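Local structure of excinuclease ABC, subunit A. (Deinococcus radiodurans, 2VF7) at residues F15-D28 and G81-P93. The protein binds DNA, zinc and ATP as a UvrA-type member of the ABC superfamily, hydrolyses ATP, and probably takes part in recognising damaged DNA for excision repair. The protein carries 1 engineered substitution. Sequence-based numbering, arbitrary orientation.
Sequences FVQVRGARQHNLKD and GVPDVDAIDGLPP. With ADP (adenosine-5'-diphosphate), chain E.
The Arg22 guanidinium meets Asp86 at its edge: Asp86 OD1 lies in the guanidinium plane, 3.1 Å from Arg22 NH2, while that nitrogen comes from above the carboxylate plane. Arg22 NH1 takes Asp28 OD2 at 2.6 Å, and NE reaches Asp84 OD1 at 3.0 Å, that carboxylate turned perpendicular (90°) to the guanidinium. Asp86 CB lies over one face of the Arg19 guanidinium; the salt bridge from Arg19 NH1 to Asp86 OD2 is long, with no N-H pointing at the oxygen. One face of the His24 ring has Gln23 CG over its centre, the opposite face ADP C4, displaced toward the rim. Gln23 folds at its second torsion (73°), bringing OE1 to Asp84 N at 2.8 Å in a nearly straight bond. Strand 15-21, central in a three-stranded antiparallel sheet, pairs with edge strand 87-89 through Gln17–Asp89 and Arg19–Ala87 backbone bonds; Asp86 and Ala87 form a classic bulge opposite Arg19. Val16 and Val18 pack on Ile88 CG2. The following loop carries His24 and Asn25 to ADP. A leucine in place of Arg22 would probably leave Asp28, Asp84 and Asp86 without their shared positive partner. With two arginines against three aspartates, Arg22 probably does most to screen the carboxylates from one another.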
ATOM      1  N   PHE A  15     -15.482  -7.366 -26.081  1.00 59.51           N
ATOM      2  CA  PHE A  15     -15.106  -5.955 -26.170  1.00 57.94           C
ATOM      3  C   PHE A  15     -15.152  -5.197 -24.857  1.00 57.06           C
ATOM      4  O   PHE A  15     -16.055  -5.402 -24.035  1.00 57.02           O
ATOM      5  CB  PHE A  15     -15.983  -5.223 -27.184  1.00 57.83           C
ATOM      6  CG  PHE A  15     -15.684  -5.579 -28.602  1.00 57.74           C
ATOM      7  CD1 PHE A  15     -16.432  -6.534 -29.258  1.00 57.09           C
ATOM      8  CD2 PHE A  15     -14.638  -4.956 -29.286  1.00 58.05           C
ATOM      9  CE1 PHE A  15     -16.154  -6.868 -30.567  1.00 57.83           C
ATOM     10  CE2 PHE A  15     -14.341  -5.292 -30.584  1.00 56.92           C
ATOM     11  CZ  PHE A  15     -15.105  -6.247 -31.235  1.00 58.26           C
ATOM     12  N   VAL A  16     -14.155  -4.333 -24.671  1.00 55.91           N
ATOM     13  CA  VAL A  16     -14.159  -3.300 -23.637  1.00 55.05           C
ATOM     14  C   VAL A  16     -14.949  -2.131 -24.244  1.00 54.99           C
ATOM     15  O   VAL A  16     -14.758  -1.787 -25.401  1.00 54.89           O
ATOM     16  CB  VAL A  16     -12.708  -2.852 -23.258  1.00 55.00           C
ATOM     17  CG1 VAL A  16     -12.708  -1.842 -22.112  1.00 53.12           C
ATOM     18  CG2 VAL A  16     -11.785  -4.075 -22.941  1.00 54.11           C
ATOM     19  N   GLN A  17     -15.881  -1.562 -23.494  1.00 54.90           N
ATOM     20  CA  GLN A  17     -16.707  -0.484 -24.021  1.00 54.58           C
ATOM     21  C   GLN A  17     -16.506   0.776 -23.190  1.00 53.89           C
ATOM     22  O   GLN A  17     -16.660   0.755 -21.972  1.00 53.78           O
ATOM     23  CB  GLN A  17     -18.182  -0.890 -24.084  1.00 54.68           C
ATOM     24  CG  GLN A  17     -19.103   0.179 -24.719  1.00 56.88           C
ATOM     25  CD  GLN A  17     -18.755   0.495 -26.188  1.00 59.39           C
ATOM     26  OE1 GLN A  17     -18.793  -0.391 -27.046  1.00 60.41           O
ATOM     27  NE2 GLN A  17     -18.437   1.766 -26.476  1.00 59.14           N
ATOM     28  N   VAL A  18     -16.150   1.860 -23.872  1.00 53.52           N
ATOM     29  CA  VAL A  18     -15.804   3.129 -23.244  1.00 53.08           C
ATOM     30  C   VAL A  18     -16.778   4.199 -23.709  1.00 53.21           C
ATOM     31  O   VAL A  18     -17.032   4.354 -24.915  1.00 53.60           O
ATOM     32  CB  VAL A  18     -14.367   3.544 -23.613  1.00 53.27           C
ATOM     33  CG1 VAL A  18     -14.071   5.015 -23.245  1.00 53.36           C
ATOM     34  CG2 VAL A  18     -13.348   2.587 -22.988  1.00 52.38           C
ATOM     35  N   ARG A  19     -17.320   4.929 -22.745  1.00 52.65           N
ATOM     36  CA  ARG A  19     -18.290   5.969 -23.012  1.00 52.84           C
ATOM     37  C   ARG A  19     -18.004   7.250 -22.228  1.00 52.47           C
ATOM     38  O   ARG A  19     -17.737   7.199 -21.024  1.00 52.61           O
ATOM     39  CB  ARG A  19     -19.672   5.455 -22.641  1.00 53.25           C
ATOM     40  CG  ARG A  19     -20.790   6.399 -22.978  1.00 53.79           C
ATOM     41  CD  ARG A  19     -22.125   5.708 -22.782  1.00 55.68           C
ATOM     42  NE  ARG A  19     -22.466   5.447 -21.381  1.00 55.04           N
ATOM     43  CZ  ARG A  19     -22.889   6.383 -20.532  1.00 56.32           C
ATOM     44  NH1 ARG A  19     -22.977   7.651 -20.929  1.00 56.49           N
ATOM     45  NH2 ARG A  19     -23.196   6.060 -19.283  1.00 54.85           N
ATOM     46  N   GLY A  20     -18.077   8.392 -22.912  1.00 51.91           N
ATOM     47  CA  GLY A  20     -17.964   9.698 -22.254  1.00 51.30           C
ATOM     48  C   GLY A  20     -16.581  10.043 -21.728  1.00 50.88           C
ATOM     49  O   GLY A  20     -16.450  10.705 -20.713  1.00 50.25           O
ATOM     50  N   ALA A  21     -15.547   9.601 -22.429  1.00 51.14           N
ATOM     51  CA  ALA A  21     -14.168   9.868 -22.012  1.00 51.36           C
ATOM     52  C   ALA A  21     -13.763  11.281 -22.418  1.00 51.33           C
ATOM     53  O   ALA A  21     -13.697  11.597 -23.607  1.00 51.18           O
ATOM     54  CB  ALA A  21     -13.212   8.817 -22.628  1.00 51.25           C
ATOM     55  N   ARG A  22     -13.530  12.145 -21.435  1.00 51.70           N
ATOM     56  CA  ARG A  22     -13.047  13.488 -21.743  1.00 52.14           C
ATOM     57  C   ARG A  22     -11.777  13.922 -20.963  1.00 52.01           C
ATOM     58  O   ARG A  22     -11.613  15.082 -20.608  1.00 52.03           O
ATOM     59  CB  ARG A  22     -14.203  14.512 -21.688  1.00 52.49           C
ATOM     60  CG  ARG A  22     -14.797  14.695 -20.331  1.00 53.05           C
ATOM     61  CD  ARG A  22     -16.278  15.042 -20.318  1.00 52.89           C
ATOM     62  NE  ARG A  22     -16.801  14.478 -19.079  1.00 54.93           N
ATOM     63  CZ  ARG A  22     -17.681  13.490 -19.006  1.00 57.15           C
ATOM     64  NH1 ARG A  22     -18.234  13.002 -20.106  1.00 58.37           N
ATOM     65  NH2 ARG A  22     -18.041  13.019 -17.818  1.00 58.49           N
ATOM     66  N   GLN A  23     -10.859  12.974 -20.762  1.00 51.84           N
ATOM     67  CA  GLN A  23      -9.588  13.220 -20.090  1.00 51.58           C
ATOM     68  C   GLN A  23      -8.714  14.089 -20.955  1.00 51.17           C
ATOM     69  O   GLN A  23      -8.521  13.794 -22.111  1.00 51.57           O
ATOM     70  CB  GLN A  23      -8.877  11.897 -19.805  1.00 52.34           C
ATOM     71  CG  GLN A  23      -7.649  12.010 -18.917  1.00 53.06           C
ATOM     72  CD  GLN A  23      -8.025  12.263 -17.493  1.00 55.35           C
ATOM     73  OE1 GLN A  23      -9.178  12.068 -17.104  1.00 56.79           O
ATOM     74  NE2 GLN A  23      -7.066  12.719 -16.696  1.00 55.68           N
ATOM     75  N   HIS A  24      -8.183  15.162 -20.379  1.00 51.44           N
ATOM     76  CA  HIS A  24      -7.455  16.201 -21.120  1.00 50.61           C
ATOM     77  C   HIS A  24      -8.211  16.638 -22.374  1.00 51.29           C
ATOM     78  O   HIS A  24      -9.307  17.238 -22.272  1.00 52.36           O
ATOM     79  CB  HIS A  24      -6.019  15.779 -21.422  1.00 50.43           C
ATOM     80  CG  HIS A  24      -5.354  15.088 -20.280  1.00 49.12           C
ATOM     81  ND1 HIS A  24      -4.597  13.950 -20.441  1.00 50.38           N
ATOM     82  CD2 HIS A  24      -5.360  15.358 -18.952  1.00 45.54           C
ATOM     83  CE1 HIS A  24      -4.163  13.544 -19.256  1.00 51.14           C
ATOM     84  NE2 HIS A  24      -4.610  14.386 -18.338  1.00 48.27           N
ATOM     85  N   ASN A  25      -7.672  16.344 -23.545  1.00 50.85           N
ATOM     86  CA  ASN A  25      -8.290  16.860 -24.752  1.00 51.31           C
ATOM     87  C   ASN A  25      -9.252  15.872 -25.425  1.00 51.47           C
ATOM     88  O   ASN A  25      -9.718  16.111 -26.525  1.00 51.81           O
ATOM     89  CB  ASN A  25      -7.226  17.369 -25.722  1.00 50.67           C
ATOM     90  CG  ASN A  25      -6.383  16.262 -26.292  1.00 51.24           C
ATOM     91  OD1 ASN A  25      -5.986  15.333 -25.579  1.00 51.17           O
ATOM     92  ND2 ASN A  25      -6.097  16.349 -27.589  1.00 50.89           N
ATOM     93  N   LEU A  26      -9.560  14.765 -24.764  1.00 51.88           N
ATOM     94  CA  LEU A  26     -10.511  13.825 -25.333  1.00 52.19           C
ATOM     95  C   LEU A  26     -11.849  14.560 -25.442  1.00 52.65           C
ATOM     96  O   LEU A  26     -12.204  15.347 -24.564  1.00 52.64           O
ATOM     97  CB  LEU A  26     -10.594  12.564 -24.473  1.00 52.12           C
ATOM     98  CG  LEU A  26      -9.610  11.391 -24.652  1.00 51.73           C
ATOM     99  CD1 LEU A  26      -8.411  11.664 -25.535  1.00 52.93           C
ATOM    100  CD2 LEU A  26      -9.160  10.851 -23.323  1.00 50.90           C
ATOM    101  N   LYS A  27     -12.564  14.347 -26.539  1.00 53.08           N
ATOM    102  CA  LYS A  27     -13.785  15.099 -26.801  1.00 53.77           C
ATOM    103  C   LYS A  27     -15.028  14.353 -26.360  1.00 54.01           C
ATOM    104  O   LYS A  27     -15.972  14.236 -27.129  1.00 54.52           O
ATOM    105  CB  LYS A  27     -13.914  15.419 -28.300  1.00 53.88           C
ATOM    106  CG  LYS A  27     -12.755  16.190 -28.927  1.00 54.52           C
ATOM    107  CD  LYS A  27     -12.771  17.639 -28.546  1.00 56.20           C
ATOM    108  CE  LYS A  27     -11.484  18.329 -28.975  1.00 58.44           C
ATOM    109  NZ  LYS A  27     -11.639  19.804 -28.827  1.00 59.35           N
ATOM    110  N   ASP A  28     -15.049  13.833 -25.140  1.00 54.70           N
ATOM    111  CA  ASP A  28     -16.253  13.130 -24.673  1.00 55.37           C
ATOM    112  C   ASP A  28     -16.548  12.004 -25.665  1.00 55.48           C
ATOM    113  O   ASP A  28     -17.612  11.981 -26.283  1.00 55.47           O
ATOM    114  CB  ASP A  28     -17.429  14.115 -24.629  1.00 55.82           C
ATOM    115  CG  ASP A  28     -18.528  13.699 -23.667  1.00 57.78           C
ATOM    116  OD1 ASP A  28     -19.671  14.162 -23.852  1.00 59.53           O
ATOM    117  OD2 ASP A  28     -18.261  12.937 -22.716  1.00 60.91           O
ATOM    118  N   GLY A  81      -6.837  12.081  -7.787  1.00 66.39           N
ATOM    119  CA  GLY A  81      -7.644  12.327  -8.981  1.00 65.15           C
ATOM    120  C   GLY A  81      -8.270  11.069  -9.582  1.00 64.24           C
ATOM    121  O   GLY A  81      -7.746   9.962  -9.443  1.00 64.06           O
ATOM    122  N   VAL A  82      -9.403  11.253 -10.251  1.00 63.37           N
ATOM    123  CA  VAL A  82     -10.084  10.182 -10.975  1.00 62.64           C
ATOM    124  C   VAL A  82     -10.048  10.471 -12.486  1.00 61.70           C
ATOM    125  O   VAL A  82     -10.003  11.642 -12.880  1.00 61.56           O
ATOM    126  CB  VAL A  82     -11.560  10.066 -10.534  1.00 62.88           C
ATOM    127  CG1 VAL A  82     -11.973   8.629 -10.505  1.00 62.91           C
ATOM    128  CG2 VAL A  82     -11.763  10.665  -9.160  1.00 63.47           C
ATOM    129  N   PRO A  83     -10.042   9.420 -13.343  1.00 60.68           N
ATOM    130  CA  PRO A  83     -10.218   9.735 -14.767  1.00 59.70           C
ATOM    131  C   PRO A  83     -11.600  10.345 -15.036  1.00 58.90           C
ATOM    132  O   PRO A  83     -12.573  10.009 -14.358  1.00 58.47           O
ATOM    133  CB  PRO A  83     -10.079   8.373 -15.451  1.00 59.62           C
ATOM    134  CG  PRO A  83      -9.371   7.508 -14.453  1.00 59.84           C
ATOM    135  CD  PRO A  83      -9.858   7.969 -13.129  1.00 60.74           C
ATOM    136  N   ASP A  84     -11.664  11.263 -15.996  1.00 58.04           N
ATOM    137  CA  ASP A  84     -12.923  11.874 -16.384  1.00 57.33           C
ATOM    138  C   ASP A  84     -13.573  10.988 -17.430  1.00 56.96           C
ATOM    139  O   ASP A  84     -13.198  11.010 -18.592  1.00 57.07           O
ATOM    140  CB  ASP A  84     -12.692  13.286 -16.916  1.00 57.19           C
ATOM    141  CG  ASP A  84     -13.936  14.161 -16.833  1.00 57.21           C
ATOM    142  OD1 ASP A  84     -15.066  13.625 -16.838  1.00 57.56           O
ATOM    143  OD2 ASP A  84     -13.779  15.400 -16.775  1.00 57.00           O
ATOM    144  N   VAL A  85     -14.533  10.182 -16.999  1.00 56.70           N
ATOM    145  CA  VAL A  85     -15.181   9.199 -17.879  1.00 56.70           C
ATOM    146  C   VAL A  85     -16.554   8.744 -17.324  1.00 56.68           C
ATOM    147  O   VAL A  85     -16.689   8.466 -16.134  1.00 56.38           O
ATOM    148  CB  VAL A  85     -14.212   8.004 -18.188  1.00 56.36           C
ATOM    149  CG1 VAL A  85     -13.873   7.217 -16.919  1.00 56.75           C
ATOM    150  CG2 VAL A  85     -14.747   7.117 -19.311  1.00 55.69           C
ATOM    151  N   ASP A  86     -17.569   8.697 -18.189  1.00 57.03           N
ATOM    152  CA  ASP A  86     -18.921   8.289 -17.781  1.00 57.13           C
ATOM    153  C   ASP A  86     -19.028   6.808 -17.385  1.00 56.82           C
ATOM    154  O   ASP A  86     -19.547   6.504 -16.323  1.00 56.83           O
ATOM    155  CB  ASP A  86     -19.956   8.609 -18.874  1.00 57.04           C
ATOM    156  CG  ASP A  86     -20.265  10.081 -18.970  1.00 58.32           C
ATOM    157  OD1 ASP A  86     -20.091  10.763 -17.940  1.00 60.85           O
ATOM    158  OD2 ASP A  86     -20.686  10.557 -20.060  1.00 57.80           O
ATOM    159  N   ALA A  87     -18.553   5.909 -18.249  1.00 56.63           N
ATOM    160  CA  ALA A  87     -18.628   4.460 -18.016  1.00 56.60           C
ATOM    161  C   ALA A  87     -17.580   3.684 -18.819  1.00 56.50           C
ATOM    162  O   ALA A  87     -17.287   4.032 -19.968  1.00 56.67           O
ATOM    163  CB  ALA A  87     -20.015   3.953 -18.366  1.00 56.65           C
ATOM    164  N   ILE A  88     -17.005   2.651 -18.200  1.00 56.38           N
ATOM    165  CA  ILE A  88     -16.199   1.632 -18.898  1.00 55.45           C
ATOM    166  C   ILE A  88     -16.664   0.250 -18.443  1.00 55.21           C
ATOM    167  O   ILE A  88     -16.669  -0.040 -17.243  1.00 55.53           O
ATOM    168  CB  ILE A  88     -14.667   1.744 -18.643  1.00 55.54           C
ATOM    169  CG1 ILE A  88     -14.137   3.150 -18.933  1.00 55.55           C
ATOM    170  CG2 ILE A  88     -13.929   0.735 -19.520  1.00 55.60           C
ATOM    171  CD1 ILE A  88     -12.676   3.400 -18.500  1.00 54.90           C
ATOM    172  N   ASP A  89     -17.047  -0.585 -19.401  1.00 54.63           N
ATOM    173  CA  ASP A  89     -17.547  -1.926 -19.146  1.00 54.51           C
ATOM    174  C   ASP A  89     -16.645  -2.971 -19.803  1.00 54.14           C
ATOM    175  O   ASP A  89     -16.143  -2.756 -20.893  1.00 53.82           O
ATOM    176  CB  ASP A  89     -18.963  -2.066 -19.717  1.00 54.86           C
ATOM    177  CG  ASP A  89     -19.953  -1.058 -19.122  1.00 57.45           C
ATOM    178  OD1 ASP A  89     -19.902  -0.774 -17.891  1.00 59.96           O
ATOM    179  OD2 ASP A  89     -20.802  -0.552 -19.890  1.00 59.46           O
ATOM    180  N   GLY A  90     -16.443  -4.106 -19.140  1.00 53.92           N
ATOM    181  CA  GLY A  90     -15.669  -5.214 -19.708  1.00 53.60           C
ATOM    182  C   GLY A  90     -14.166  -5.103 -19.572  1.00 53.69           C
ATOM    183  O   GLY A  90     -13.434  -5.671 -20.369  1.00 53.69           O
ATOM    184  N   LEU A  91     -13.711  -4.393 -18.541  1.00 53.85           N
ATOM    185  CA  LEU A  91     -12.299  -4.056 -18.370  1.00 54.23           C
ATOM    186  C   LEU A  91     -11.643  -4.892 -17.267  1.00 54.07           C
ATOM    187  O   LEU A  91     -11.980  -4.717 -16.091  1.00 53.55           O
ATOM    188  CB  LEU A  91     -12.172  -2.573 -17.985  1.00 54.30           C
ATOM    189  CG  LEU A  91     -11.120  -1.646 -18.601  1.00 54.55           C
ATOM    190  CD1 LEU A  91     -10.720  -0.658 -17.509  1.00 55.93           C
ATOM    191  CD2 LEU A  91      -9.879  -2.326 -19.197  1.00 53.52           C
ATOM    192  N   PRO A  92     -10.684  -5.781 -17.637  1.00 54.05           N
ATOM    193  CA  PRO A  92      -9.986  -6.580 -16.607  1.00 53.72           C
ATOM    194  C   PRO A  92      -8.997  -5.715 -15.790  1.00 53.46           C
ATOM    195  O   PRO A  92      -8.874  -4.527 -16.053  1.00 53.44           O
ATOM    196  CB  PRO A  92      -9.262  -7.685 -17.409  1.00 53.26           C
ATOM    197  CG  PRO A  92      -9.448  -7.367 -18.867  1.00 53.57           C
ATOM    198  CD  PRO A  92     -10.182  -6.054 -19.003  1.00 53.95           C
ATOM    199  N   PRO A  93      -8.344  -6.288 -14.757  1.00 53.34           N
ATOM    200  CA  PRO A  93      -7.276  -5.506 -14.110  1.00 52.83           C
ATOM    201  C   PRO A  93      -6.121  -5.212 -15.077  1.00 52.63           C
ATOM    202  O   PRO A  93      -6.001  -5.884 -16.098  1.00 51.72           O
ATOM    203  CB  PRO A  93      -6.831  -6.417 -12.962  1.00 52.93           C
ATOM    204  CG  PRO A  93      -8.029  -7.303 -12.709  1.00 52.94           C
ATOM    205  CD  PRO A  93      -8.553  -7.585 -14.087  1.00 52.96           C
TER
HETATM  206  PB  ADP E 902      -0.266  11.543 -27.290  1.00 43.47           P
HETATM  207  O1B ADP E 902      -0.705  11.165 -28.676  1.00 47.23           O
HETATM  208  O2B ADP E 902       0.922  12.458 -27.262  1.00 45.01           O
HETATM  209  O3B ADP E 902      -0.093  10.332 -26.392  1.00 46.30           O
HETATM  210  PA  ADP E 902      -1.350  13.023 -25.181  1.00 39.89           P
HETATM  211  O1A ADP E 902       0.102  12.944 -24.706  1.00 37.11           O
HETATM  212  O2A ADP E 902      -2.423  12.437 -24.323  1.00 42.67           O
HETATM  213  O3A ADP E 902      -1.476  12.414 -26.659  1.00 40.97           O
HETATM  214  O5' ADP E 902      -1.697  14.589 -25.303  1.00 41.35           O
HETATM  215  C5' ADP E 902      -3.018  15.139 -25.301  1.00 39.25           C
HETATM  216  C4' ADP E 902      -3.066  16.264 -24.280  1.00 39.34           C
HETATM  217  O4' ADP E 902      -2.960  15.690 -22.972  1.00 39.71           O
HETATM  218  C3' ADP E 902      -1.935  17.288 -24.384  1.00 39.63           C
HETATM  219  O3' ADP E 902      -2.432  18.629 -24.153  1.00 36.89           O
HETATM  220  C2' ADP E 902      -0.991  16.842 -23.276  1.00 39.03           C
HETATM  221  O2' ADP E 902      -0.124  17.871 -22.812  1.00 39.62           O
HETATM  222  C1' ADP E 902      -1.958  16.352 -22.206  1.00 39.55           C
HETATM  223  N9  ADP E 902      -1.366  15.372 -21.275  1.00 39.48           N
HETATM  224  C8  ADP E 902      -0.881  14.160 -21.620  1.00 39.84           C
HETATM  225  N7  ADP E 902      -0.389  13.481 -20.567  1.00 37.04           N
HETATM  226  C5  ADP E 902      -0.578  14.284 -19.501  1.00 38.64           C
HETATM  227  C6  ADP E 902      -0.323  14.163 -18.056  1.00 38.51           C
HETATM  228  N6  ADP E 902       0.272  13.047 -17.559  1.00 40.16           N
HETATM  229  N1  ADP E 902      -0.673  15.200 -17.276  1.00 40.37           N
HETATM  230  C2  ADP E 902      -1.260  16.319 -17.758  1.00 39.14           C
HETATM  231  N3  ADP E 902      -1.534  16.491 -19.057  1.00 40.30           N
HETATM  232  C4  ADP E 902      -1.227  15.519 -19.963  1.00 39.63           C
HETATM  233  O   HOH W   1     -19.757   1.519 -21.193  1.00 50.16           O
HETATM  234  O   HOH W   2     -11.226   9.912 -20.108  1.00 51.16           O